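Local coordinates for CDP-4-keto-6-deoxy-D-glucose-3-dehydrase (Yersinia pseudotuberculosis, PDB 3BB8), which probably uses pyridoxal 5'-phosphate to remove the 3-hydroxyl group of CDP-4-keto-6-deoxy-D-glucose, a step in making the dideoxysugars of lipopolysaccharide, at residues C193-D201 / T337-F345; A205-F216 / G227-L237. The protein carries 1 engineered substitution. All coordinates share one frame; numbering follows the deposited sequence.

Interaction 1: C193-D201 / T337-F345; sequences CDALGSTYD and TENSDPSWF. With PLP (pyridoxal-5'-phosphate), chain C.
D194 and F345 meet through two different rotations: CG of D194 stands beside its backbone N (chi1 -59°), whereas CG of F345 swings anti to its own N (chi1 173°), bringing the ring under the aspartate. D194 CB packs on the ring by van der Waals contact, 3.6 Å from F345 CD2, and the carboxylate is tilted 45° to the ring plane.

Further along, S343 N donates to S198 OG at 2.8 Å, a small hydroxyl that also bonds to G169 O. G197, with positive phi, suits the third position of the type II turn A195-S198. Beyond it the chains pair antiparallel: D341 N reaches T199 O at 2.9 Å, while the return bond is weak. The carboxylate of D341 itself forms a salt bridge with K314. Y200 and S340 form the next, non-hydrogen-bonded pair, and N339 O lies over one face of the tyrosine ring. At the solvent-exposed end, D201 N bonds to N339 O at 3.0 Å, and N339 ND2 returns a bond to D201 OD1 at 2.8 Å. Both residues have positive phi, a conformation Asp and Asn tolerate well.

C193 SG lies 3.8 Å from PLP C6, and the D194 carboxylate faces O3 of PLP, but the two are modelled too close for the bond to be judged. The contact as a whole runs from the exposed D201-N339 end, through the two-residue antiparallel pairing, to D194 in the pyridoxal-phosphate pocket of an aspartate aminotransferase fold.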
loop_
_atom_site.group_PDB
_atom_site.type_symbol
_atom_site.label_atom_id
_atom_site.label_comp_id
_atom_site.label_asym_id
_atom_site.label_seq_id
_atom_site.Cartn_x
_atom_site.Cartn_y
_atom_site.Cartn_z
ATOM N N CYS A 193 13.578 -8.272 -4.301
ATOM C CA CYS A 193 13.272 -7.823 -2.949
ATOM C C CYS A 193 14.279 -8.283 -1.893
ATOM O O CYS A 193 14.391 -7.669 -0.827
ATOM C CB CYS A 193 11.857 -8.251 -2.560
ATOM S SG CYS A 193 10.563 -7.287 -3.421
ATOM N N ASP A 194 15.004 -9.362 -2.171
ATOM C CA ASP A 194 16.007 -9.842 -1.218
ATOM C C ASP A 194 17.380 -9.835 -1.871
ATOM O O ASP A 194 18.316 -10.458 -1.356
ATOM C CB ASP A 194 15.720 -11.280 -0.782
ATOM C CG ASP A 194 14.368 -11.444 -0.134
ATOM O OD1 ASP A 194 13.970 -10.586 0.677
ATOM O OD2 ASP A 194 13.705 -12.455 -0.425
ATOM N N ALA A 195 17.503 -9.134 -2.998
ATOM C CA ALA A 195 18.761 -9.115 -3.732
ATOM C C ALA A 195 19.302 -7.746 -4.141
ATOM O O ALA A 195 19.875 -7.608 -5.224
ATOM C CB ALA A 195 18.629 -9.998 -4.967
ATOM N N LEU A 196 19.135 -6.740 -3.294
ATOM C CA LEU A 196 19.641 -5.420 -3.630
ATOM C C LEU A 196 21.166 -5.449 -3.569
ATOM O O LEU A 196 21.751 -5.707 -2.508
ATOM C CB LEU A 196 19.106 -4.371 -2.659
ATOM C CG LEU A 196 19.537 -2.936 -2.974
ATOM C CD1 LEU A 196 19.102 -2.561 -4.386
ATOM C CD2 LEU A 196 18.935 -1.989 -1.957
ATOM N N GLY A 197 21.809 -5.189 -4.706
ATOM C CA GLY A 197 23.262 -5.188 -4.744
ATOM C C GLY A 197 23.838 -6.423 -5.407
ATOM O O GLY A 197 25.026 -6.476 -5.707
ATOM N N SER A 198 22.994 -7.422 -5.633
ATOM C CA SER A 198 23.429 -8.648 -6.269
ATOM C C SER A 198 23.755 -8.385 -7.724
ATOM O O SER A 198 23.053 -7.634 -8.402
ATOM C CB SER A 198 22.340 -9.725 -6.177
ATOM O OG SER A 198 22.266 -10.270 -4.869
ATOM N N THR A 199 24.824 -9.011 -8.203
ATOM C CA THR A 199 25.240 -8.858 -9.586
ATOM C C THR A 199 25.345 -10.230 -10.237
ATOM O O THR A 199 25.559 -11.235 -9.565
ATOM C CB THR A 199 26.613 -8.151 -9.686
ATOM O OG1 THR A 199 27.635 -9.007 -9.161
ATOM C CG2 THR A 199 26.603 -6.859 -8.892
ATOM N N TYR A 200 25.168 -10.260 -11.550
ATOM C CA TYR A 200 25.260 -11.488 -12.323
ATOM C C TYR A 200 25.995 -11.127 -13.600
ATOM O O TYR A 200 25.514 -10.317 -14.393
ATOM C CB TYR A 200 23.870 -12.032 -12.656
ATOM C CG TYR A 200 23.881 -13.285 -13.506
ATOM C CD1 TYR A 200 24.148 -13.225 -14.874
ATOM C CD2 TYR A 200 23.620 -14.537 -12.942
ATOM C CE1 TYR A 200 24.152 -14.383 -15.662
ATOM C CE2 TYR A 200 23.623 -15.699 -13.717
ATOM C CZ TYR A 200 23.887 -15.617 -15.076
ATOM O OH TYR A 200 23.860 -16.761 -15.851
ATOM N N ASP A 201 27.169 -11.720 -13.793
ATOM C CA ASP A 201 27.966 -11.443 -14.978
ATOM C C ASP A 201 28.391 -9.978 -14.900
ATOM O O ASP A 201 28.548 -9.309 -15.917
ATOM C CB ASP A 201 27.130 -11.708 -16.238
ATOM C CG ASP A 201 27.969 -11.777 -17.498
ATOM O OD1 ASP A 201 28.978 -12.513 -17.497
ATOM O OD2 ASP A 201 27.617 -11.105 -18.492
ATOM N N THR A 337 25.321 -18.804 -7.319
ATOM C CA THR A 337 25.073 -19.274 -8.675
ATOM C C THR A 337 26.277 -18.933 -9.552
ATOM O O THR A 337 26.903 -17.884 -9.384
ATOM C CB THR A 337 23.788 -18.630 -9.251
ATOM O OG1 THR A 337 22.652 -19.145 -8.548
ATOM C CG2 THR A 337 23.630 -18.946 -10.731
ATOM N N GLU A 338 26.594 -19.824 -10.484
ATOM C CA GLU A 338 27.740 -19.624 -11.364
ATOM C C GLU A 338 27.743 -18.266 -12.046
ATOM O O GLU A 338 26.737 -17.827 -12.611
ATOM C CB GLU A 338 27.802 -20.710 -12.436
ATOM C CG GLU A 338 29.185 -20.833 -13.070
ATOM C CD GLU A 338 29.156 -21.510 -14.423
ATOM O OE1 GLU A 338 28.564 -22.607 -14.535
ATOM O OE2 GLU A 338 29.732 -20.942 -15.375
ATOM N N ASN A 339 28.895 -17.613 -11.984
ATOM C CA ASN A 339 29.097 -16.308 -12.588
ATOM C C ASN A 339 28.198 -15.242 -11.980
ATOM O O ASN A 339 27.560 -14.470 -12.696
ATOM C CB ASN A 339 28.875 -16.391 -14.102
ATOM C CG ASN A 339 29.274 -15.112 -14.820
ATOM O OD1 ASN A 339 30.272 -14.476 -14.472
ATOM N ND2 ASN A 339 28.504 -14.738 -15.835
ATOM N N SER A 340 28.154 -15.194 -10.653
ATOM C CA SER A 340 27.336 -14.202 -9.970
ATOM C C SER A 340 28.011 -13.781 -8.678
ATOM O O SER A 340 28.786 -14.538 -8.102
ATOM C CB SER A 340 25.948 -14.771 -9.660
ATOM O OG SER A 340 25.979 -15.612 -8.522
ATOM N N ASP A 341 27.721 -12.568 -8.230
ATOM C CA ASP A 341 28.290 -12.058 -6.991
ATOM C C ASP A 341 27.097 -11.706 -6.095
ATOM O O ASP A 341 26.739 -10.542 -5.927
ATOM C CB ASP A 341 29.155 -10.823 -7.283
ATOM C CG ASP A 341 29.987 -10.383 -6.086
ATOM O OD1 ASP A 341 29.979 -11.084 -5.048
ATOM O OD2 ASP A 341 30.656 -9.330 -6.187
ATOM N N PRO A 342 26.484 -12.736 -5.520
ATOM C CA PRO A 342 25.247 -12.565 -4.752
ATOM C C PRO A 342 25.459 -11.679 -3.528
ATOM O O PRO A 342 26.341 -11.953 -2.714
ATOM C CB PRO A 342 24.912 -13.992 -4.315
ATOM C CG PRO A 342 26.229 -14.681 -4.259
ATOM C CD PRO A 342 27.051 -14.087 -5.367
ATOM N N SER A 343 24.655 -10.629 -3.406
ATOM C CA SER A 343 24.538 -9.895 -2.152
ATOM C C SER A 343 23.623 -10.621 -1.172
ATOM O O SER A 343 22.429 -10.332 -1.089
ATOM C CB SER A 343 24.016 -8.479 -2.406
ATOM O OG SER A 343 23.910 -7.750 -1.196
ATOM N N TRP A 344 24.191 -11.566 -0.429
ATOM C CA TRP A 344 23.407 -12.425 0.450
ATOM C C TRP A 344 22.451 -11.717 1.394
ATOM O O TRP A 344 22.808 -10.743 2.063
ATOM C CB TRP A 344 24.324 -13.369 1.244
ATOM C CG TRP A 344 25.111 -14.282 0.354
ATOM C CD1 TRP A 344 26.397 -14.107 -0.069
ATOM C CD2 TRP A 344 24.625 -15.453 -0.314
ATOM N NE1 TRP A 344 26.742 -15.095 -0.965
ATOM C CE2 TRP A 344 25.672 -15.933 -1.134
ATOM C CE3 TRP A 344 23.406 -16.140 -0.303
ATOM C CZ2 TRP A 344 25.536 -17.073 -1.940
ATOM C CZ3 TRP A 344 23.270 -17.277 -1.107
ATOM C CH2 TRP A 344 24.331 -17.729 -1.914
ATOM N N PHE A 345 21.221 -12.230 1.413
ATOM C CA PHE A 345 20.145 -11.722 2.256
ATOM C C PHE A 345 20.191 -12.507 3.557
ATOM O O PHE A 345 20.004 -11.959 4.648
ATOM C CB PHE A 345 18.796 -11.934 1.550
ATOM C CG PHE A 345 17.596 -11.590 2.393
ATOM C CD1 PHE A 345 16.984 -12.553 3.187
ATOM C CD2 PHE A 345 17.071 -10.302 2.387
ATOM C CE1 PHE A 345 15.866 -12.240 3.960
ATOM C CE2 PHE A 345 15.954 -9.979 3.159
ATOM C CZ PHE A 345 15.351 -10.952 3.945
HETATM N N1 PLP C . 9.466 -11.193 -2.428
HETATM C C2 PLP C . 10.485 -11.682 -1.627
HETATM C C2A PLP C . 11.366 -12.785 -2.199
HETATM C C3 PLP C . 10.678 -11.148 -0.318
HETATM O O3 PLP C . 11.655 -11.599 0.498
HETATM C C4 PLP C . 9.805 -10.085 0.172
HETATM C C4A PLP C . 10.081 -9.512 1.606
HETATM C C5 PLP C . 8.763 -9.631 -0.701
HETATM C C6 PLP C . 8.629 -10.222 -2.017
HETATM C C5A PLP C . 7.753 -8.561 -0.417
HETATM O O4P PLP C . 8.221 -7.540 0.344
HETATM P P PLP C . 7.425 -6.835 1.549
HETATM O O1P PLP C . 8.098 -5.493 1.753
HETATM O O2P PLP C . 7.647 -7.821 2.840
HETATM O O3P PLP C . 5.938 -6.716 1.200
#

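Interaction 2: A205-F216 / G227-L237; sequences AGTFGDIGTVSF and GGAVFTQSAEL. With PLP (pyridoxal-5'-phosphate), chain C.
F231 lays its ring flat over G212 where two neighbouring antiparallel strands, 211-215 and 228-232, run side by side in the large mixed sheet of the aspartate aminotransferase fold. The ring is the bump and the backbone of G212 the hollow: with no side chain between them, the glycine CA sits 3.9 Å from the ring centroid in a CH-pi contact. CG of F231 stands between the backbone N and carbonyl carbon (chi1 49°), which folds the ring across to the partner strand. G206 O meets the edge of the ring at CE1, 3.3 Å away, and V214 CB approaches another part of the rim.

F216 leans along the side-chain-free backbone of G227 and G228, its CD1 3.4 Å from G228 N, while the small A229 accommodates CE1. The ring of F67 also meets that of F216, nearly perpendicular to it.

On the other face, I211 and V230 cross at an angle, CG2 of I211 against CG1 of V230 at 3.4 Å. Together with T213 they pack on alanines A89 and A93 of helix 86-96, whose short side chains let the helix come close. S215 is paired with G228, and the two CA atoms are only 4.1 Å apart.

At one end T232 OG1 donates to D210 O at 2.8 Å and accepts from S234 N in an ST turn, just before S234 caps helix 235-245. At the other, S215 OG donates to the phosphate oxygen O1P of PLP at 2.6 Å.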
loop_
_atom_site.group_PDB
_atom_site.type_symbol
_atom_site.label_atom_id
_atom_site.label_comp_id
_atom_site.label_asym_id
_atom_site.label_seq_id
_atom_site.Cartn_x
_atom_site.Cartn_y
_atom_site.Cartn_z
ATOM N N ALA A 205 21.620 -6.794 -10.440
ATOM C CA ALA A 205 20.377 -7.569 -10.492
ATOM C C ALA A 205 19.132 -6.690 -10.599
ATOM O O ALA A 205 18.985 -5.720 -9.865
ATOM C CB ALA A 205 20.269 -8.459 -9.263
ATOM N N GLY A 206 18.232 -7.050 -11.506
ATOM C CA GLY A 206 17.014 -6.286 -11.676
ATOM C C GLY A 206 17.031 -5.457 -12.941
ATOM O O GLY A 206 16.038 -4.812 -13.292
ATOM N N THR A 207 18.160 -5.495 -13.638
ATOM C CA THR A 207 18.319 -4.735 -14.865
ATOM C C THR A 207 18.474 -5.630 -16.094
ATOM O O THR A 207 18.868 -5.164 -17.161
ATOM C CB THR A 207 19.528 -3.788 -14.752
ATOM O OG1 THR A 207 20.743 -4.540 -14.837
ATOM C CG2 THR A 207 19.503 -3.075 -13.407
ATOM N N PHE A 208 18.156 -6.911 -15.948
ATOM C CA PHE A 208 18.259 -7.832 -17.075
ATOM C C PHE A 208 16.888 -7.996 -17.715
ATOM O O PHE A 208 16.772 -8.285 -18.908
ATOM C CB PHE A 208 18.755 -9.213 -16.625
ATOM C CG PHE A 208 20.152 -9.219 -16.053
ATOM C CD1 PHE A 208 20.428 -8.607 -14.834
ATOM C CD2 PHE A 208 21.187 -9.870 -16.724
ATOM C CE1 PHE A 208 21.709 -8.643 -14.289
ATOM C CE2 PHE A 208 22.473 -9.912 -16.186
ATOM C CZ PHE A 208 22.732 -9.296 -14.964
ATOM N N GLY A 209 15.845 -7.819 -16.912
ATOM C CA GLY A 209 14.498 -7.967 -17.427
ATOM C C GLY A 209 13.784 -6.652 -17.661
ATOM O O GLY A 209 14.384 -5.579 -17.583
ATOM N N ASP A 210 12.488 -6.735 -17.934
ATOM C CA ASP A 210 11.701 -5.540 -18.184
ATOM C C ASP A 210 11.402 -4.725 -16.928
ATOM O O ASP A 210 11.572 -3.510 -16.934
ATOM C CB ASP A 210 10.415 -5.923 -18.902
ATOM C CG ASP A 210 10.681 -6.780 -20.117
ATOM O OD1 ASP A 210 10.609 -8.023 -20.005
ATOM O OD2 ASP A 210 10.986 -6.212 -21.183
ATOM N N ILE A 211 10.958 -5.373 -15.855
ATOM C CA ILE A 211 10.672 -4.649 -14.616
ATOM C C ILE A 211 11.426 -5.279 -13.447
ATOM O O ILE A 211 11.648 -6.480 -13.416
ATOM C CB ILE A 211 9.169 -4.681 -14.236
ATOM C CG1 ILE A 211 8.278 -4.391 -15.445
ATOM C CG2 ILE A 211 8.913 -3.667 -13.143
ATOM C CD1 ILE A 211 8.188 -2.942 -15.805
ATOM N N GLY A 212 11.809 -4.449 -12.485
ATOM C CA GLY A 212 12.497 -4.930 -11.302
ATOM C C GLY A 212 11.765 -4.424 -10.064
ATOM O O GLY A 212 11.122 -3.366 -10.112
ATOM N N THR A 213 11.848 -5.170 -8.963
ATOM C CA THR A 213 11.187 -4.784 -7.715
ATOM C C THR A 213 12.119 -5.041 -6.536
ATOM O O THR A 213 12.955 -5.947 -6.577
ATOM C CB THR A 213 9.907 -5.605 -7.488
ATOM O OG1 THR A 213 10.251 -6.993 -7.380
ATOM C CG2 THR A 213 8.940 -5.426 -8.649
ATOM N N VAL A 214 11.979 -4.240 -5.488
ATOM C CA VAL A 214 12.802 -4.394 -4.298
ATOM C C VAL A 214 11.932 -4.017 -3.104
ATOM O O VAL A 214 10.931 -3.299 -3.257
ATOM C CB VAL A 214 14.066 -3.476 -4.358
ATOM C CG1 VAL A 214 13.664 -2.018 -4.270
ATOM C CG2 VAL A 214 15.027 -3.834 -3.227
ATOM N N SER A 215 12.303 -4.506 -1.923
ATOM C CA SER A 215 11.547 -4.236 -0.702
ATOM C C SER A 215 12.337 -3.471 0.362
ATOM O O SER A 215 13.554 -3.595 0.439
ATOM C CB SER A 215 11.072 -5.559 -0.099
ATOM O OG SER A 215 10.647 -5.376 1.242
ATOM N N PHE A 216 11.650 -2.698 1.196
ATOM C CA PHE A 216 12.346 -1.969 2.256
ATOM C C PHE A 216 11.790 -2.293 3.637
ATOM O O PHE A 216 11.741 -1.433 4.523
ATOM C CB PHE A 216 12.288 -0.460 2.011
ATOM C CG PHE A 216 12.768 -0.058 0.659
ATOM C CD1 PHE A 216 12.022 0.825 -0.122
ATOM C CD2 PHE A 216 13.945 -0.581 0.143
ATOM C CE1 PHE A 216 12.449 1.178 -1.406
ATOM C CE2 PHE A 216 14.378 -0.233 -1.143
ATOM C CZ PHE A 216 13.626 0.648 -1.915
ATOM N N GLY A 227 7.944 -0.268 2.801
ATOM C CA GLY A 227 8.157 0.437 1.557
ATOM C C GLY A 227 8.840 -0.460 0.551
ATOM O O GLY A 227 9.363 -1.519 0.912
ATOM N N GLY A 228 8.832 -0.047 -0.711
ATOM C CA GLY A 228 9.478 -0.814 -1.757
ATOM C C GLY A 228 9.579 0.052 -2.999
ATOM O O GLY A 228 9.246 1.237 -2.940
ATOM N N ALA A 229 10.017 -0.526 -4.122
ATOM C CA ALA A 229 10.127 0.232 -5.348
ATOM C C ALA A 229 10.094 -0.622 -6.605
ATOM O O ALA A 229 10.539 -1.777 -6.609
ATOM C CB ALA A 229 11.414 1.072 -5.332
ATOM N N VAL A 230 9.535 -0.042 -7.665
ATOM C CA VAL A 230 9.483 -0.679 -8.966
ATOM C C VAL A 230 10.452 0.164 -9.798
ATOM O O VAL A 230 10.456 1.394 -9.693
ATOM C CB VAL A 230 8.067 -0.614 -9.593
ATOM C CG1 VAL A 230 8.081 -1.221 -10.989
ATOM C CG2 VAL A 230 7.083 -1.379 -8.731
ATOM N N PHE A 231 11.301 -0.493 -10.582
ATOM C CA PHE A 231 12.255 0.209 -11.418
ATOM C C PHE A 231 12.331 -0.447 -12.779
ATOM O O PHE A 231 12.094 -1.650 -12.914
ATOM C CB PHE A 231 13.632 0.289 -10.741
ATOM C CG PHE A 231 14.147 -1.021 -10.204
ATOM C CD1 PHE A 231 14.818 -1.915 -11.031
ATOM C CD2 PHE A 231 14.020 -1.325 -8.848
ATOM C CE1 PHE A 231 15.369 -3.100 -10.517
ATOM C CE2 PHE A 231 14.564 -2.503 -8.318
ATOM C CZ PHE A 231 15.242 -3.392 -9.154
ATOM N N THR A 232 12.632 0.353 -13.796
ATOM C CA THR A 232 12.673 -0.146 -15.161
ATOM C C THR A 232 13.538 0.760 -16.019
ATOM O O THR A 232 14.001 1.804 -15.569
ATOM C CB THR A 232 11.238 -0.195 -15.764
ATOM O OG1 THR A 232 11.275 -0.763 -17.079
ATOM C CG2 THR A 232 10.647 1.201 -15.855
ATOM N N GLN A 233 13.763 0.352 -17.261
ATOM C CA GLN A 233 14.566 1.151 -18.166
ATOM C C GLN A 233 13.653 1.706 -19.243
ATOM O O GLN A 233 14.052 2.554 -20.043
ATOM C CB GLN A 233 15.663 0.284 -18.773
ATOM C CG GLN A 233 16.395 -0.531 -17.715
ATOM C CD GLN A 233 17.730 -1.043 -18.188
ATOM O OE1 GLN A 233 18.667 -0.264 -18.390
ATOM N NE2 GLN A 233 17.829 -2.358 -18.376
ATOM N N SER A 234 12.413 1.229 -19.235
ATOM C CA SER A 234 11.411 1.644 -20.197
ATOM C C SER A 234 10.522 2.784 -19.710
ATOM O O SER A 234 9.882 2.685 -18.665
ATOM C CB SER A 234 10.534 0.457 -20.561
ATOM O OG SER A 234 9.331 0.897 -21.159
ATOM N N ALA A 235 10.481 3.861 -20.487
ATOM C CA ALA A 235 9.657 5.017 -20.158
ATOM C C ALA A 235 8.193 4.620 -20.255
ATOM O O ALA A 235 7.363 5.076 -19.480
ATOM C CB ALA A 235 9.949 6.159 -21.118
ATOM N N GLU A 236 7.875 3.766 -21.213
ATOM C CA GLU A 236 6.503 3.318 -21.368
ATOM C C GLU A 236 6.012 2.557 -20.132
ATOM O O GLU A 236 4.938 2.850 -19.612
ATOM C CB GLU A 236 6.373 2.431 -22.596
ATOM C CG GLU A 236 4.984 1.853 -22.786
ATOM C CD GLU A 236 4.917 0.998 -24.023
ATOM O OE1 GLU A 236 5.976 0.450 -24.364
ATOM O OE2 GLU A 236 3.835 0.866 -24.642
ATOM N N LEU A 237 6.798 1.588 -19.661
ATOM C CA LEU A 237 6.409 0.819 -18.482
ATOM C C LEU A 237 6.338 1.723 -17.250
ATOM O O LEU A 237 5.456 1.574 -16.415
ATOM C CB LEU A 237 7.394 -0.330 -18.227
ATOM C CG LEU A 237 7.437 -1.429 -19.288
ATOM C CD1 LEU A 237 8.390 -2.527 -18.847
ATOM C CD2 LEU A 237 6.060 -1.990 -19.506
HETATM N N1 PLP C . 9.466 -11.193 -2.428
HETATM C C2 PLP C . 10.485 -11.682 -1.627
HETATM C C2A PLP C . 11.366 -12.785 -2.199
HETATM C C3 PLP C . 10.678 -11.148 -0.318
HETATM O O3 PLP C . 11.655 -11.599 0.498
HETATM C C4 PLP C . 9.805 -10.085 0.172
HETATM C C4A PLP C . 10.081 -9.512 1.606
HETATM C C5 PLP C . 8.763 -9.631 -0.701
HETATM C C6 PLP C . 8.629 -10.222 -2.017
HETATM C C5A PLP C . 7.753 -8.561 -0.417
HETATM O O4P PLP C . 8.221 -7.540 0.344
HETATM P P PLP C . 7.425 -6.835 1.549
HETATM O O1P PLP C . 8.098 -5.493 1.753
HETATM O O2P PLP C . 7.647 -7.821 2.840
HETATM O O3P PLP C . 5.938 -6.716 1.200
#

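From the N terminus, the chain first passes through 193-201 beside PLP, turns back through strand 203-204 and enters 205-216. Interaction 2 closes soonest: the ten-residue loop 217-226, which carries the engineered K220 of the cofactor pocket, returns the chain to 227-237. Helix 235-245 starts within 227-237, and helix 293-323 comes later, before 337-345 returns to 193-201, so interaction 1 closes a much larger loop with interaction 2 nested inside it. A probable hydrogen bond from A205 N to S198 O joins the two contacts, and C193 SG packs against S215 N. Together they link the small three-stranded sheet to the large mixed one, and both reach PLP, interaction 1 near its ring, interaction 2 at its phosphate.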